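Local coordinates for protein ribonuclease J (Methanolobus psychrophilus R15, PDB 5HAB) that probably degrades RNA as an exoribonuclease of the metallo-beta-lactamase and beta-CASP family, at residues B[42-47]-B[189-194]; B[209-214]-B[420-425]. The protein carries 1 engineered substitution. All blocks are in the same frame, centred on the assembly; numbering follows the deposited sequence.

Interaction 1: residues B[42-47]-B[189-194]; sequences TAIRVN and GAVVYA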
loop_
_atom_site.group_PDB
_atom_site.type_symbol
_atom_site.label_atom_id
_atom_site.label_comp_id
_atom_site.label_asym_id
_atom_site.label_seq_id
_atom_site.Cartn_x
_atom_site.Cartn_y
_atom_site.Cartn_z
ATOM N N THR B 42 15.791 17.254 -23.305
ATOM C CA THR B 42 16.714 18.161 -22.630
ATOM C C THR B 42 17.447 18.984 -23.688
ATOM O O THR B 42 17.596 18.539 -24.816
ATOM C CB THR B 42 17.717 17.383 -21.737
ATOM O OG1 THR B 42 16.994 16.651 -20.739
ATOM C CG2 THR B 42 18.717 18.319 -21.055
ATOM N N ALA B 43 17.860 20.198 -23.349
ATOM C CA ALA B 43 18.655 20.989 -24.280
ATOM C C ALA B 43 19.909 21.499 -23.588
ATOM O O ALA B 43 19.834 22.109 -22.528
ATOM C CB ALA B 43 17.835 22.151 -24.847
ATOM N N ILE B 44 21.064 21.214 -24.179
ATOM C CA ILE B 44 22.342 21.664 -23.648
ATOM C C ILE B 44 22.854 22.814 -24.504
ATOM O O ILE B 44 23.184 22.627 -25.669
ATOM C CB ILE B 44 23.378 20.522 -23.611
ATOM C CG1 ILE B 44 22.830 19.296 -22.872
ATOM C CG2 ILE B 44 24.686 21.006 -22.988
ATOM C CD1 ILE B 44 22.434 19.571 -21.440
ATOM N N ARG B 45 22.943 24.000 -23.919
ATOM C CA ARG B 45 23.422 25.174 -24.630
ATOM C C ARG B 45 24.885 25.414 -24.283
ATOM O O ARG B 45 25.244 25.491 -23.118
ATOM C CB ARG B 45 22.580 26.406 -24.270
ATOM C CG ARG B 45 23.028 27.699 -24.938
ATOM C CD ARG B 45 22.092 28.861 -24.610
ATOM N NE ARG B 45 21.998 29.098 -23.171
ATOM C CZ ARG B 45 22.949 29.669 -22.437
ATOM N NH1 ARG B 45 24.078 30.074 -23.002
ATOM N NH2 ARG B 45 22.772 29.836 -21.132
ATOM N N VAL B 46 25.739 25.482 -25.294
ATOM C CA VAL B 46 27.107 25.933 -25.102
ATOM C C VAL B 46 27.259 27.274 -25.816
ATOM O O VAL B 46 27.280 27.341 -27.053
ATOM C CB VAL B 46 28.121 24.905 -25.599
ATOM C CG1 VAL B 46 29.515 25.260 -25.097
ATOM C CG2 VAL B 46 27.723 23.509 -25.141
ATOM N N ASN B 47 27.313 28.337 -25.020
ATOM C CA ASN B 47 27.336 29.709 -25.516
ATOM C C ASN B 47 26.086 30.003 -26.350
ATOM O O ASN B 47 25.053 30.382 -25.798
ATOM C CB ASN B 47 28.623 29.954 -26.306
ATOM C CG ASN B 47 29.858 29.820 -25.433
ATOM O OD1 ASN B 47 29.840 30.187 -24.258
ATOM N ND2 ASN B 47 30.925 29.266 -25.990
ATOM N N GLY B 189 35.106 22.215 -20.268
ATOM C CA GLY B 189 34.879 20.892 -19.713
ATOM C C GLY B 189 33.665 20.186 -20.285
ATOM O O GLY B 189 33.067 20.666 -21.246
ATOM N N ALA B 190 33.283 19.060 -19.683
ATOM C CA ALA B 190 32.266 18.190 -20.280
ATOM C C ALA B 190 30.911 18.240 -19.574
ATOM O O ALA B 190 30.837 18.329 -18.358
ATOM C CB ALA B 190 32.776 16.751 -20.312
ATOM N N VAL B 191 29.839 18.153 -20.354
ATOM C CA VAL B 191 28.504 17.984 -19.804
ATOM C C VAL B 191 28.039 16.566 -20.095
ATOM O O VAL B 191 27.941 16.169 -21.246
ATOM C CB VAL B 191 27.520 19.011 -20.372
ATOM C CG1 VAL B 191 26.114 18.723 -19.872
ATOM C CG2 VAL B 191 27.944 20.426 -19.991
ATOM N N VAL B 192 27.755 15.798 -19.051
ATOM C CA VAL B 192 27.408 14.396 -19.233
ATOM C C VAL B 192 25.920 14.182 -19.003
ATOM O O VAL B 192 25.330 14.721 -18.068
ATOM C CB VAL B 192 28.244 13.488 -18.315
ATOM C CG1 VAL B 192 27.853 12.036 -18.497
ATOM C CG2 VAL B 192 29.722 13.670 -18.613
ATOM N N TYR B 193 25.327 13.407 -19.900
ATOM C CA TYR B 193 23.925 13.053 -19.866
ATOM C C TYR B 193 23.837 11.535 -19.771
ATOM O O TYR B 193 24.312 10.810 -20.660
ATOM C CB TYR B 193 23.226 13.601 -21.114
ATOM C CG TYR B 193 21.760 13.267 -21.305
ATOM C CD1 TYR B 193 21.367 12.034 -21.811
ATOM C CD2 TYR B 193 20.772 14.206 -21.035
ATOM C CE1 TYR B 193 20.028 11.734 -22.018
ATOM C CE2 TYR B 193 19.433 13.918 -21.239
ATOM C CZ TYR B 193 19.069 12.679 -21.733
ATOM O OH TYR B 193 17.742 12.381 -21.945
ATOM N N ALA B 194 23.237 11.067 -18.679
ATOM C CA ALA B 194 23.153 9.645 -18.377
ATOM C C ALA B 194 21.742 9.297 -17.921
ATOM O O ALA B 194 21.470 9.179 -16.727
ATOM C CB ALA B 194 24.162 9.269 -17.311
HETATM O O HOH W 1 15.734 14.546 -21.579
#

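Interaction 2: residues B[209-214]-B[420-425]; sequences PDFDRL and LRMLKP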
loop_
_atom_site.group_PDB
_atom_site.type_symbol
_atom_site.label_atom_id
_atom_site.label_comp_id
_atom_site.label_asym_id
_atom_site.label_seq_id
_atom_site.Cartn_x
_atom_site.Cartn_y
_atom_site.Cartn_z
ATOM N N PRO B 209 29.818 -1.895 -19.099
ATOM C CA PRO B 209 29.894 -0.431 -19.050
ATOM C C PRO B 209 31.324 0.086 -18.937
ATOM O O PRO B 209 32.192 -0.586 -18.381
ATOM C CB PRO B 209 29.092 -0.073 -17.790
ATOM C CG PRO B 209 28.900 -1.360 -17.052
ATOM C CD PRO B 209 28.916 -2.437 -18.073
ATOM N N ASP B 210 31.553 1.277 -19.478
ATOM C CA ASP B 210 32.895 1.817 -19.611
ATOM C C ASP B 210 33.314 2.579 -18.363
ATOM O O ASP B 210 33.438 3.801 -18.395
ATOM C CB ASP B 210 32.971 2.728 -20.836
ATOM C CG ASP B 210 34.385 2.875 -21.367
ATOM O OD1 ASP B 210 35.343 2.556 -20.629
ATOM O OD2 ASP B 210 34.537 3.317 -22.523
ATOM N N PHE B 211 33.551 1.857 -17.272
ATOM C CA PHE B 211 33.904 2.488 -16.006
ATOM C C PHE B 211 35.204 3.282 -16.111
ATOM O O PHE B 211 35.339 4.350 -15.513
ATOM C CB PHE B 211 34.016 1.437 -14.903
ATOM C CG PHE B 211 32.718 0.739 -14.598
ATOM C CD1 PHE B 211 31.672 1.425 -14.004
ATOM C CD2 PHE B 211 32.547 -0.601 -14.900
ATOM C CE1 PHE B 211 30.477 0.792 -13.720
ATOM C CE2 PHE B 211 31.354 -1.242 -14.616
ATOM C CZ PHE B 211 30.317 -0.544 -14.024
ATOM N N ASP B 212 36.148 2.753 -16.884
ATOM C CA ASP B 212 37.431 3.405 -17.118
ATOM C C ASP B 212 37.246 4.802 -17.700
ATOM O O ASP B 212 37.819 5.778 -17.206
ATOM C CB ASP B 212 38.288 2.562 -18.058
ATOM C CG ASP B 212 38.762 1.277 -17.414
ATOM O OD1 ASP B 212 38.742 1.192 -16.168
ATOM O OD2 ASP B 212 39.144 0.349 -18.158
ATOM N N ARG B 213 36.446 4.888 -18.758
ATOM C CA ARG B 213 36.196 6.161 -19.414
ATOM C C ARG B 213 35.454 7.106 -18.480
ATOM O O ARG B 213 35.712 8.306 -18.485
ATOM C CB ARG B 213 35.406 5.965 -20.709
ATOM C CG ARG B 213 35.190 7.248 -21.496
ATOM C CD ARG B 213 36.518 7.927 -21.799
ATOM N NE ARG B 213 36.337 9.222 -22.447
ATOM C CZ ARG B 213 37.072 10.295 -22.181
ATOM N NH1 ARG B 213 38.039 10.231 -21.276
ATOM N NH2 ARG B 213 36.838 11.436 -22.816
ATOM N N LEU B 214 34.547 6.565 -17.671
ATOM C CA LEU B 214 33.815 7.384 -16.710
ATOM C C LEU B 214 34.784 8.021 -15.722
ATOM O O LEU B 214 34.687 9.216 -15.420
ATOM C CB LEU B 214 32.766 6.554 -15.962
ATOM C CG LEU B 214 31.628 5.932 -16.780
ATOM C CD1 LEU B 214 30.672 5.152 -15.883
ATOM C CD2 LEU B 214 30.881 6.985 -17.575
ATOM N N LEU B 420 28.163 8.877 -9.341
ATOM C CA LEU B 420 28.503 10.168 -8.773
ATOM C C LEU B 420 29.964 10.179 -8.329
ATOM O O LEU B 420 30.658 11.183 -8.483
ATOM C CB LEU B 420 27.574 10.482 -7.600
ATOM C CG LEU B 420 27.003 11.892 -7.497
ATOM C CD1 LEU B 420 26.543 12.364 -8.862
ATOM C CD2 LEU B 420 25.837 11.895 -6.528
ATOM N N ARG B 421 30.440 9.053 -7.803
ATOM C CA ARG B 421 31.826 8.993 -7.342
ATOM C C ARG B 421 32.816 8.901 -8.500
ATOM O O ARG B 421 33.964 9.327 -8.378
ATOM C CB ARG B 421 32.034 7.802 -6.403
ATOM C CG ARG B 421 31.420 7.964 -5.020
ATOM C CD ARG B 421 31.977 6.938 -4.027
ATOM N NE ARG B 421 33.340 6.514 -4.346
ATOM C CZ ARG B 421 33.646 5.349 -4.913
ATOM N NH1 ARG B 421 32.683 4.492 -5.225
ATOM N NH2 ARG B 421 34.911 5.046 -5.170
ATOM N N MET B 422 32.365 8.383 -9.636
ATOM C CA MET B 422 33.238 8.256 -10.794
ATOM C C MET B 422 33.328 9.552 -11.604
ATOM O O MET B 422 34.421 10.018 -11.922
ATOM C CB MET B 422 32.761 7.107 -11.685
ATOM C CG MET B 422 33.055 5.730 -11.106
ATOM S SD MET B 422 32.627 4.378 -12.221
ATOM C CE MET B 422 30.839 4.482 -12.211
ATOM N N LEU B 423 32.181 10.136 -11.930
ATOM C CA LEU B 423 32.165 11.325 -12.774
ATOM C C LEU B 423 32.564 12.582 -12.011
ATOM O O LEU B 423 32.988 13.567 -12.616
ATOM C CB LEU B 423 30.783 11.515 -13.402
ATOM C CG LEU B 423 30.462 10.583 -14.569
ATOM C CD1 LEU B 423 29.060 10.850 -15.103
ATOM C CD2 LEU B 423 31.504 10.753 -15.668
ATOM N N LYS B 424 32.436 12.530 -10.687
ATOM C CA LYS B 424 32.671 13.683 -9.815
ATOM C C LYS B 424 32.168 15.004 -10.412
ATOM O O LYS B 424 32.924 15.968 -10.523
ATOM C CB LYS B 424 34.160 13.790 -9.477
ATOM C CG LYS B 424 34.726 12.537 -8.820
ATOM C CD LYS B 424 36.219 12.668 -8.552
ATOM C CE LYS B 424 36.915 11.314 -8.615
ATOM N NZ LYS B 424 38.396 11.442 -8.496
ATOM N N PRO B 425 30.887 15.050 -10.808
ATOM C CA PRO B 425 30.419 16.268 -11.473
ATOM C C PRO B 425 30.392 17.483 -10.550
ATOM O O PRO B 425 30.193 17.359 -9.344
ATOM C CB PRO B 425 29.009 15.891 -11.921
ATOM C CG PRO B 425 28.561 14.906 -10.914
ATOM C CD PRO B 425 29.787 14.095 -10.584
#

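Interaction 1: residues B[42-47]-B[189-194]
Thr42 meets the rim of the Tyr193 ring. Its OG1 lies 3.7 Å from Tyr193 CE2, close to the ring plane, so the hydroxyl sits at the edge and not over a face. A water joins the two polar ends. It lies 2.6 Å from Thr42 OG1 and 3.0 Å from Tyr193 OH, with hydrogen bonds to both, and it too lies in the plane of the ring. Tyr193 reaches toward strand 41-46 because its CG is anti to the backbone N (chi1 177°). The hydroxyls have further partners: Thr42 OG1 bonds Tyr34 OH, and Tyr193 OH bonds Asp54 OD2 weakly. The two strands, 41-46 and 189-194, belong to the two different sheets of the metallo-beta-lactamase sandwich. They face each other through side chains, with no hydrogen bond directly between them. Further along, the side chains of Ile44 and Val191 run alongside each other, pointing opposite ways. One methyl, Val191 CG1, does the touching, at 4.1 Å from Ile44 CD1 and at the same distance from Ile44 CG2. With CG1 anti to the backbone N (chi1 175°), Val191 turns this branch toward the sheet opposite, where it rests against both Ile44 methyls. Ile226 of strand 222-228 packs on Ile44, Val191 and Tyr193.

Interaction 2: residues B[209-214]-B[420-425]
Met422 sets its thioether end against the edge of the Phe211 ring. Its SD is 3.6 Å from Phe211 CD1 and 4.9 Å from the ring centroid. The direction to the sulfur is 76° off the ring normal, which makes this an edge-on Met-aromatic contact. The chain bends at its last torsion (chi3 -69°), and this carries CE beside the same ring edge. CE also reaches Leu214, lying 3.7 Å from Leu214 CD1. The methyl thus touches both Phe211 and Leu214, one turn apart on their helix. Leu423 adds its CD2, 3.5 Å from the backbone O of Leu214 and 4.3 Å from Leu214 CD2. The contact joins the start of helix 211-220 to the end of helix 413-423, two helices on the outer side of one sheet of the metallo-beta-lactamase fold. Asp210 is the N-cap of the first helix. Its OD1 accepts from Arg213 N at 3.2 Å, from above the carboxylate plane. Pro209 CB sits 3.9 Å above one face of the Phe211 ring, displaced toward its rim. Phe199 meets Phe211 edge-to-face and also touches Met422. Leu225 of strand 222-228 packs against Leu423, and Glu256 of the second subunit packs on Phe211 and Met422.

Strand 189-194 takes part in interaction 1 and also touches interaction 2. In interaction 1 one side of it faces strand 41-46 of the other sheet. Its other side turns to the helices of interaction 2, where Val192 CG1 packs against Leu423 CD1 at 3.8 Å. The contact centres are about 16 Å apart. Helix 211-220 is the next regular element after strand 189-194, while helix 413-423 comes from far along the sequence: 205 residues separate the two segments of interaction 2. The bound RNA is nearer to interaction 1, with its nearest atom at about 11 Å. For interaction 2 that distance is about 16 Å. Neither contact touches the RNA, and interaction 2 is the one met by a second subunit.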